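PDB 3E19: FeoA from Thermococcus thioreducens, which probably takes part in regulating iron uptake and is thought to bind metal, as a small SH3-like beta-barrel protein. Local coordinates for residues 2-8 with 69-75; 12-18 with 38-44; 47-53 with 66-70. All coordinates share one frame; numbering follows the deposited sequence.

Interaction 1 of 3, residues 2-8 with 69-75; sequences LMVVPLS and AGRVMVR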
loop_
_atom_site.group_PDB
_atom_site.type_symbol
_atom_site.label_atom_id
_atom_site.label_comp_id
_atom_site.label_asym_id
_atom_site.label_seq_id
_atom_site.Cartn_x
_atom_site.Cartn_y
_atom_site.Cartn_z
ATOM N N LEU C 2 -5.346 38.308 -21.550
ATOM C CA LEU C 2 -5.051 36.959 -21.152
ATOM C C LEU C 2 -5.240 36.941 -19.638
ATOM O O LEU C 2 -4.713 37.804 -18.962
ATOM C CB LEU C 2 -3.616 36.604 -21.542
ATOM C CG LEU C 2 -3.127 35.226 -21.108
ATOM C CD1 LEU C 2 -3.895 34.096 -21.807
ATOM C CD2 LEU C 2 -1.629 35.099 -21.337
ATOM N N MET C 3 -5.972 35.955 -19.099
ATOM C CA MET C 3 -6.180 35.859 -17.660
ATOM C C MET C 3 -5.122 34.956 -17.062
ATOM O O MET C 3 -5.102 33.770 -17.348
ATOM C CB MET C 3 -7.572 35.306 -17.349
ATOM C CG MET C 3 -8.742 36.244 -17.781
ATOM S SD MET C 3 -8.637 37.831 -16.917
ATOM C CE MET C 3 -8.629 37.293 -15.194
ATOM N N VAL C 4 -4.229 35.552 -16.278
ATOM C CA VAL C 4 -3.187 34.851 -15.591
ATOM C C VAL C 4 -3.364 35.138 -14.126
ATOM O O VAL C 4 -3.226 36.272 -13.670
ATOM C CB VAL C 4 -1.814 35.301 -16.040
ATOM C CG1 VAL C 4 -0.725 34.626 -15.183
ATOM C CG2 VAL C 4 -1.638 35.014 -17.546
ATOM N N VAL C 5 -3.723 34.106 -13.390
ATOM C CA VAL C 5 -4.138 34.297 -11.988
ATOM C C VAL C 5 -3.601 33.188 -11.128
ATOM O O VAL C 5 -3.328 32.114 -11.654
ATOM C CB VAL C 5 -5.664 34.281 -11.885
ATOM C CG1 VAL C 5 -6.255 35.476 -12.644
ATOM C CG2 VAL C 5 -6.217 32.990 -12.361
ATOM N N PRO C 6 -3.429 33.441 -9.817
ATOM C CA PRO C 6 -3.085 32.367 -8.900
ATOM C C PRO C 6 -4.192 31.334 -8.782
ATOM O O PRO C 6 -5.383 31.647 -8.885
ATOM C CB PRO C 6 -2.869 33.093 -7.559
ATOM C CG PRO C 6 -2.687 34.530 -7.924
ATOM C CD PRO C 6 -3.537 34.734 -9.113
ATOM N N LEU C 7 -3.805 30.089 -8.563
ATOM C CA LEU C 7 -4.785 29.041 -8.475
ATOM C C LEU C 7 -5.762 29.375 -7.354
ATOM O O LEU C 7 -6.926 29.064 -7.476
ATOM C CB LEU C 7 -4.098 27.706 -8.256
ATOM C CG LEU C 7 -4.928 26.513 -7.829
ATOM C CD1 LEU C 7 -5.926 26.266 -8.880
ATOM C CD2 LEU C 7 -3.970 25.327 -7.620
ATOM N N SER C 8 -5.282 30.016 -6.291
ATOM C CA SER C 8 -6.122 30.479 -5.151
ATOM C C SER C 8 -7.301 31.370 -5.540
ATOM O O SER C 8 -8.262 31.490 -4.760
ATOM C CB SER C 8 -5.257 31.220 -4.135
ATOM O OG SER C 8 -4.597 32.335 -4.729
ATOM N N ALA C 69 -1.756 27.340 -2.817
ATOM C CA ALA C 69 -2.389 27.614 -4.100
ATOM C C ALA C 69 -2.096 29.037 -4.652
ATOM O O ALA C 69 -2.042 29.235 -5.859
ATOM C CB ALA C 69 -3.881 27.370 -4.001
ATOM N N GLY C 70 -1.829 29.997 -3.777
ATOM C CA GLY C 70 -1.333 31.305 -4.170
ATOM C C GLY C 70 0.002 31.329 -4.885
ATOM O O GLY C 70 0.336 32.292 -5.586
ATOM N N ARG C 71 0.787 30.283 -4.708
ATOM C CA ARG C 71 2.038 30.141 -5.398
ATOM C C ARG C 71 1.942 29.542 -6.790
ATOM O O ARG C 71 2.972 29.498 -7.493
ATOM C CB ARG C 71 3.000 29.236 -4.634
ATOM C CG ARG C 71 3.180 29.597 -3.204
ATOM C CD ARG C 71 3.888 30.881 -2.934
ATOM N NE ARG C 71 4.412 30.719 -1.574
ATOM C CZ ARG C 71 5.694 30.781 -1.209
ATOM N NH1 ARG C 71 6.653 31.083 -2.079
ATOM N NH2 ARG C 71 6.012 30.590 0.071
ATOM N N VAL C 72 0.759 29.060 -7.188
ATOM C CA VAL C 72 0.597 28.460 -8.486
ATOM C C VAL C 72 -0.017 29.495 -9.465
ATOM O O VAL C 72 -1.164 29.863 -9.307
ATOM C CB VAL C 72 -0.238 27.188 -8.404
ATOM C CG1 VAL C 72 -0.340 26.521 -9.750
ATOM C CG2 VAL C 72 0.336 26.249 -7.392
ATOM N N MET C 73 0.735 29.986 -10.456
ATOM C CA MET C 73 0.165 30.950 -11.421
ATOM C C MET C 73 -0.344 30.190 -12.622
ATOM O O MET C 73 0.373 29.370 -13.217
ATOM C CB MET C 73 1.245 31.976 -11.888
ATOM C CG MET C 73 1.785 32.840 -10.773
ATOM S SD MET C 73 0.448 33.753 -9.937
ATOM C CE MET C 73 -0.372 34.407 -11.454
ATOM N N VAL C 74 -1.557 30.462 -13.020
ATOM C CA VAL C 74 -2.222 29.646 -14.000
ATOM C C VAL C 74 -2.702 30.580 -15.107
ATOM O O VAL C 74 -3.222 31.671 -14.816
ATOM C CB VAL C 74 -3.395 28.921 -13.351
ATOM C CG1 VAL C 74 -4.149 28.019 -14.341
ATOM C CG2 VAL C 74 -2.864 28.103 -12.176
ATOM N N ARG C 75 -2.546 30.161 -16.351
ATOM C CA ARG C 75 -3.265 30.826 -17.440
ATOM C C ARG C 75 -4.569 30.095 -17.711
ATOM O O ARG C 75 -4.562 28.900 -17.965
ATOM C CB ARG C 75 -2.420 30.901 -18.693
ATOM C CG ARG C 75 -1.959 29.592 -19.322
ATOM C CD ARG C 75 -1.035 29.964 -20.517
ATOM N NE ARG C 75 -1.765 30.568 -21.633
ATOM C CZ ARG C 75 -1.198 31.193 -22.678
ATOM N NH1 ARG C 75 -1.978 31.671 -23.639
ATOM N NH2 ARG C 75 0.122 31.418 -22.735
#

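Interaction 2 of 3, residues 12-18 with 38-44; sequences PGDKGIV and PGATIQV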
loop_
_atom_site.group_PDB
_atom_site.type_symbol
_atom_site.label_atom_id
_atom_site.label_comp_id
_atom_site.label_asym_id
_atom_site.label_seq_id
_atom_site.Cartn_x
_atom_site.Cartn_y
_atom_site.Cartn_z
ATOM N N PRO C 12 -14.648 26.863 -8.955
ATOM C CA PRO C 12 -15.157 25.625 -9.498
ATOM C C PRO C 12 -15.516 25.773 -10.977
ATOM O O PRO C 12 -16.102 26.791 -11.400
ATOM C CB PRO C 12 -16.403 25.375 -8.655
ATOM C CG PRO C 12 -16.035 25.917 -7.336
ATOM C CD PRO C 12 -15.262 27.175 -7.648
ATOM N N GLY C 13 -15.148 24.775 -11.756
ATOM C CA GLY C 13 -15.308 24.837 -13.182
ATOM C C GLY C 13 -14.154 25.437 -13.969
ATOM O O GLY C 13 -14.039 25.131 -15.139
ATOM N N ASP C 14 -13.334 26.321 -13.388
ATOM C CA ASP C 14 -12.204 26.903 -14.143
ATOM C C ASP C 14 -11.202 25.820 -14.520
ATOM O O ASP C 14 -10.964 24.871 -13.737
ATOM C CB ASP C 14 -11.439 27.944 -13.341
ATOM C CG ASP C 14 -12.261 29.151 -13.000
ATOM O OD1 ASP C 14 -13.350 29.313 -13.588
ATOM O OD2 ASP C 14 -11.818 29.924 -12.114
ATOM N N LYS C 15 -10.612 25.969 -15.703
ATOM C CA LYS C 15 -9.486 25.160 -16.137
ATOM C C LYS C 15 -8.373 26.073 -16.610
ATOM O O LYS C 15 -8.633 27.115 -17.224
ATOM C CB LYS C 15 -9.830 24.327 -17.362
ATOM C CG LYS C 15 -10.939 23.341 -17.236
ATOM C CD LYS C 15 -11.053 22.561 -18.560
ATOM C CE LYS C 15 -9.756 21.788 -18.898
ATOM N NZ LYS C 15 -9.958 20.431 -19.553
ATOM N N GLY C 16 -7.149 25.630 -16.426
ATOM C CA GLY C 16 -6.016 26.369 -16.918
ATOM C C GLY C 16 -4.727 25.553 -16.967
ATOM O O GLY C 16 -4.683 24.376 -16.588
ATOM N N ILE C 17 -3.674 26.220 -17.383
ATOM C CA ILE C 17 -2.351 25.625 -17.538
ATOM C C ILE C 17 -1.431 26.349 -16.586
ATOM O O ILE C 17 -1.361 27.584 -16.593
ATOM C CB ILE C 17 -1.806 25.792 -18.999
ATOM C CG1 ILE C 17 -2.745 25.207 -20.012
ATOM C CG2 ILE C 17 -0.410 25.145 -19.153
ATOM C CD1 ILE C 17 -2.449 25.680 -21.465
ATOM N N VAL C 18 -0.689 25.609 -15.779
ATOM C CA VAL C 18 0.265 26.228 -14.879
ATOM C C VAL C 18 1.379 26.898 -15.675
ATOM O O VAL C 18 1.962 26.277 -16.586
ATOM C CB VAL C 18 0.915 25.199 -13.928
ATOM C CG1 VAL C 18 1.919 25.887 -13.023
ATOM C CG2 VAL C 18 -0.162 24.405 -13.169
ATOM N N PRO C 38 4.996 23.762 -14.308
ATOM C CA PRO C 38 4.633 24.419 -15.547
ATOM C C PRO C 38 4.267 23.494 -16.685
ATOM O O PRO C 38 4.961 22.513 -16.977
ATOM C CB PRO C 38 5.845 25.317 -15.831
ATOM C CG PRO C 38 6.337 25.642 -14.503
ATOM C CD PRO C 38 6.275 24.289 -13.802
ATOM N N GLY C 39 3.098 23.759 -17.250
ATOM C CA GLY C 39 2.553 23.052 -18.390
ATOM C C GLY C 39 1.463 22.075 -18.057
ATOM O O GLY C 39 0.727 21.680 -18.910
ATOM N N ALA C 40 1.355 21.650 -16.804
ATOM C CA ALA C 40 0.237 20.819 -16.376
ATOM C C ALA C 40 -1.073 21.590 -16.448
ATOM O O ALA C 40 -1.080 22.803 -16.242
ATOM C CB ALA C 40 0.484 20.272 -14.908
ATOM N N THR C 41 -2.173 20.863 -16.733
ATOM C CA THR C 41 -3.523 21.412 -16.778
ATOM C C THR C 41 -4.242 21.047 -15.489
ATOM O O THR C 41 -4.119 19.947 -14.964
ATOM C CB THR C 41 -4.273 20.920 -18.016
ATOM O OG1 THR C 41 -3.552 21.337 -19.183
ATOM C CG2 THR C 41 -5.714 21.427 -18.085
ATOM N N ILE C 42 -4.929 22.026 -14.955
ATOM C CA ILE C 42 -5.632 21.891 -13.716
ATOM C C ILE C 42 -7.098 22.255 -13.951
ATOM O O ILE C 42 -7.399 23.195 -14.703
ATOM C CB ILE C 42 -4.934 22.754 -12.600
ATOM C CG1 ILE C 42 -5.828 22.953 -11.377
ATOM C CG2 ILE C 42 -4.476 24.101 -13.073
ATOM C CD1 ILE C 42 -5.019 23.262 -10.202
ATOM N N GLN C 43 -7.994 21.484 -13.338
ATOM C CA GLN C 43 -9.372 21.884 -13.177
ATOM C C GLN C 43 -9.720 22.034 -11.727
ATOM O O GLN C 43 -9.409 21.169 -10.904
ATOM C CB GLN C 43 -10.345 20.885 -13.778
ATOM C CG GLN C 43 -11.793 21.428 -13.810
ATOM C CD GLN C 43 -12.780 20.383 -14.305
ATOM O OE1 GLN C 43 -13.998 20.475 -14.059
ATOM N NE2 GLN C 43 -12.257 19.355 -14.968
ATOM N N VAL C 44 -10.394 23.140 -11.434
ATOM C CA VAL C 44 -10.849 23.414 -10.106
ATOM C C VAL C 44 -12.232 22.790 -9.975
ATOM O O VAL C 44 -13.106 23.055 -10.811
ATOM C CB VAL C 44 -10.896 24.891 -9.862
ATOM C CG1 VAL C 44 -11.377 25.158 -8.414
ATOM C CG2 VAL C 44 -9.476 25.454 -10.149
#

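Interaction 3 of 3, residues 47-53 with 66-70; sequences SHPMGPI and KGLAG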
loop_
_atom_site.group_PDB
_atom_site.type_symbol
_atom_site.label_atom_id
_atom_site.label_comp_id
_atom_site.label_asym_id
_atom_site.label_seq_id
_atom_site.Cartn_x
_atom_site.Cartn_y
_atom_site.Cartn_z
ATOM N N SER C 47 -14.318 24.849 -4.145
ATOM C CA SER C 47 -13.621 25.837 -3.352
ATOM C C SER C 47 -14.562 26.489 -2.357
ATOM O O SER C 47 -15.778 26.573 -2.608
ATOM C CB SER C 47 -13.030 26.903 -4.257
ATOM O OG SER C 47 -12.139 27.722 -3.530
ATOM N N HIS C 48 -13.979 26.976 -1.262
ATOM C CA HIS C 48 -14.674 27.721 -0.205
ATOM C C HIS C 48 -13.851 28.918 0.250
ATOM O O HIS C 48 -12.623 28.892 0.071
ATOM C CB HIS C 48 -14.808 26.836 0.999
ATOM C CG HIS C 48 -15.534 25.569 0.728
ATOM N ND1 HIS C 48 -14.914 24.460 0.191
ATOM C CD2 HIS C 48 -16.827 25.226 0.926
ATOM C CE1 HIS C 48 -15.801 23.491 0.059
ATOM N NE2 HIS C 48 -16.964 23.926 0.503
ATOM N N PRO C 49 -14.499 29.918 0.928
ATOM C CA PRO C 49 -13.811 31.037 1.630
ATOM C C PRO C 49 -12.441 30.503 1.964
ATOM O O PRO C 49 -11.461 31.150 1.616
ATOM C CB PRO C 49 -14.728 31.296 2.819
ATOM C CG PRO C 49 -16.102 31.106 2.177
ATOM C CD PRO C 49 -15.962 30.017 1.120
ATOM N N MET C 50 -12.322 29.410 2.718
ATOM C CA MET C 50 -11.526 29.327 3.953
ATOM C C MET C 50 -10.612 28.142 3.490
ATOM O O MET C 50 -9.798 27.619 4.230
ATOM C CB MET C 50 -12.280 28.985 5.225
ATOM C CG MET C 50 -12.924 27.609 5.286
ATOM S SD MET C 50 -14.512 27.533 4.435
ATOM C CE MET C 50 -15.305 26.129 5.252
ATOM N N GLY C 51 -10.756 27.768 2.215
ATOM C CA GLY C 51 -10.259 26.517 1.682
ATOM C C GLY C 51 -10.953 25.299 2.274
ATOM O O GLY C 51 -11.903 25.442 3.044
ATOM N N PRO C 52 -10.508 24.091 1.890
ATOM C CA PRO C 52 -9.458 23.892 0.882
ATOM C C PRO C 52 -10.012 24.058 -0.546
ATOM O O PRO C 52 -11.234 24.172 -0.750
ATOM C CB PRO C 52 -9.022 22.430 1.108
ATOM C CG PRO C 52 -10.218 21.751 1.617
ATOM C CD PRO C 52 -11.048 22.814 2.373
ATOM N N ILE C 53 -9.120 24.030 -1.524
ATOM C CA ILE C 53 -9.546 23.912 -2.916
ATOM C C ILE C 53 -9.354 22.479 -3.364
ATOM O O ILE C 53 -8.283 21.884 -3.132
ATOM C CB ILE C 53 -8.685 24.848 -3.800
ATOM C CG1 ILE C 53 -8.710 26.266 -3.226
ATOM C CG2 ILE C 53 -9.172 24.841 -5.236
ATOM C CD1 ILE C 53 -7.854 27.254 -4.006
ATOM N N LYS C 66 -5.403 27.277 0.336
ATOM C CA LYS C 66 -5.378 28.565 -0.358
ATOM C C LYS C 66 -4.006 29.202 -0.354
ATOM O O LYS C 66 -3.577 29.810 -1.358
ATOM C CB LYS C 66 -6.369 29.558 0.278
ATOM C CG LYS C 66 -7.812 29.276 -0.052
ATOM C CD LYS C 66 -8.620 30.528 -0.327
ATOM C CE LYS C 66 -9.739 30.230 -1.366
ATOM N NZ LYS C 66 -11.018 30.968 -1.072
ATOM N N GLY C 67 -3.316 29.124 0.776
ATOM C CA GLY C 67 -1.935 29.670 0.847
ATOM C C GLY C 67 -0.976 29.082 -0.178
ATOM O O GLY C 67 -0.344 29.828 -0.941
ATOM N N LEU C 68 -0.875 27.749 -0.231
ATOM C CA LEU C 68 0.027 27.113 -1.179
ATOM C C LEU C 68 -0.444 27.346 -2.620
ATOM O O LEU C 68 0.397 27.555 -3.515
ATOM C CB LEU C 68 0.225 25.607 -0.903
ATOM C CG LEU C 68 1.365 24.945 -1.691
ATOM C CD1 LEU C 68 2.751 25.619 -1.503
ATOM C CD2 LEU C 68 1.466 23.452 -1.382
ATOM N N ALA C 69 -1.756 27.340 -2.817
ATOM C CA ALA C 69 -2.389 27.614 -4.100
ATOM C C ALA C 69 -2.096 29.037 -4.652
ATOM O O ALA C 69 -2.042 29.235 -5.859
ATOM C CB ALA C 69 -3.881 27.370 -4.001
ATOM N N GLY C 70 -1.829 29.997 -3.777
ATOM C CA GLY C 70 -1.333 31.305 -4.170
ATOM C C GLY C 70 0.002 31.329 -4.885
ATOM O O GLY C 70 0.336 32.292 -5.586
HETATM O O HOH W 1 -6.922 27.332 2.820
#

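Interaction 1 of 3, residues 2-8 with 69-75
V5 and V74 form the hydrogen-bonded pair at the middle of an antiparallel ladder that joins the first and last strands of this SH3-like beta-barrel. Three backbone bonds hold it. V5 N gives its hydrogen to V74 O at 2.9 Å, and V74 N returns one to V5 O at 2.8 Å. Beyond P6, which has no N-H but stands at a non-hydrogen-bonded position where none is needed across the pair, L7 N meets V72 O at 2.8 Å. A weak bond from S8 N to A69 O carries the link on to the type I turn A69 to V72. CA-H...O contacts fill in between, among them P6 CA to V72 O at 3.2 Å.

The apolar contacts divide between two faces. On the face of V4, P6 and M73, the methionine chain bends at both chi2 (-57°) and chi3 (-49°) and doubles back over the neighbouring strand. Its SD lies 3.8 Å from P6 CG, the two side chains running side by side, while the M73 side chain crosses that of V4 at about a right angle, its CE against V4 CG1. A flexible thioether suits such a folded path better than a stiff branched chain. The other face carries V5 and V74. Just past the strand, the buried L7 turns inward so that its CB meets V72 CB and V74 CG2 and its CG meets A69 CB; its side chain also reaches I42 and V44 of strand 41-46, in the barrel interior.

At the exposed end, the aliphatic branch of L2 covers the flat cation of R75: L2 CD2 sits over the centre of one guanidinium face, 4.1 Å above its plane.

Interaction 2 of 3, residues 12-18 with 38-44
In I17, CG2 stands anti to the backbone N, and this turns the methyl to G39, 3.7 Å from its O, while CG1 (chi1 -57°) leans across T41 OG1. V18 also has one branch anti to N (chi1 179°): its CG1 lies against P38, leaving CG2 to meet I42 CG2 at 4.3 Å. The contact is the antiparallel ladder between strands 15-21 and 41-46 of the SH3-like barrel, carried on into the loop before the second strand.

Six backbone bonds tie the segments. G16 and I42 form the central hydrogen-bonded pair, with G16 N to I42 O at 3.0 Å, and I42 N returns a bond to G16 O. The ladder runs on past both strand starts, where G13 N binds V44 O and G39 N binds V18 O at 2.8 Å; both glycines adopt positive phi, which suits a residue without CB.

The branched I42, V18 and V44 face inward, where I42 also packs on V74 and I55, and V44 on I53. K15, T41 and Q43 share the other face with I17; there the long aliphatic part of K15 can lie over its neighbours. Bent at chi3 (61°), the lysine brings CE to 4.1 Å from T41 CG2, and its CG lies 4.0 Å from Q43 CG.

Interaction 3 of 3, residues 47-53 with 66-70
K66 sends its side chain out from the start of helix 66-69 to the loop 47-53, where its ammonium group binds backbone carbonyls. NZ is shared between two consecutive ones, 2.7 Å from P49 O and 2.9 Å from H48 O. It approaches each from above the carbonyl plane, more steeply at P49 O, 63° out, so neither bond is directed at a lone pair. H48 O has a second donor, G51 N at 3.1 Å, which arrives from the opposite face of the carbonyl and draws residues 48-51 into a tight turn. A lysine suits this place because its long chain can span from helix to loop, and its several N-H groups can serve two acceptors at once.

The K66 chain gets there along a bent path: its chi2 (-140°) and the two torsions beyond it all depart from the fully extended form, and CD passes beside P49 O. Nearer the helix, K66 CG lies over the backbone of G51, 4.0 Å from G51 N; the glycine, with its positive phi, presents bare backbone to the lysine.

This loop joins strands 41-46 and 53-57 of the SH3-like barrel, and a cis peptide before P52 shapes its return. The loop also meets a neighbouring subunit, M50 packing on L2 and P52 on V4 of that chain. A water bridges the loop to the first turn of the helix, accepting from K66 N at 2.9 Å and donating to M50 O. Deeper in, where strand 53-57 begins, the buried I53 points its CD1 at A69 CB, 4.0 Å away.

Interactions 1 and 2 are both antiparallel ladders of one sheet, on adjoining strand pairs: strands 72-76 and 15-21 are neighbours, and R75 N probably bonds to I17 O between them. Each has a buried face and a more exposed one, and they meet in the interior, where L7 CD1 touches I42 CD1 and V74 CG1 lies on G16 CA. Interaction 3 differs in kind, since a lysine, a water and one apolar touch join a loop to a short helix near the surface. It shares A69 and G70 with interaction 1, and S8 packs on K66 O and I53 CD1. With interaction 2 it has contact through V44 and I53 inside and P12 and S47 farther out.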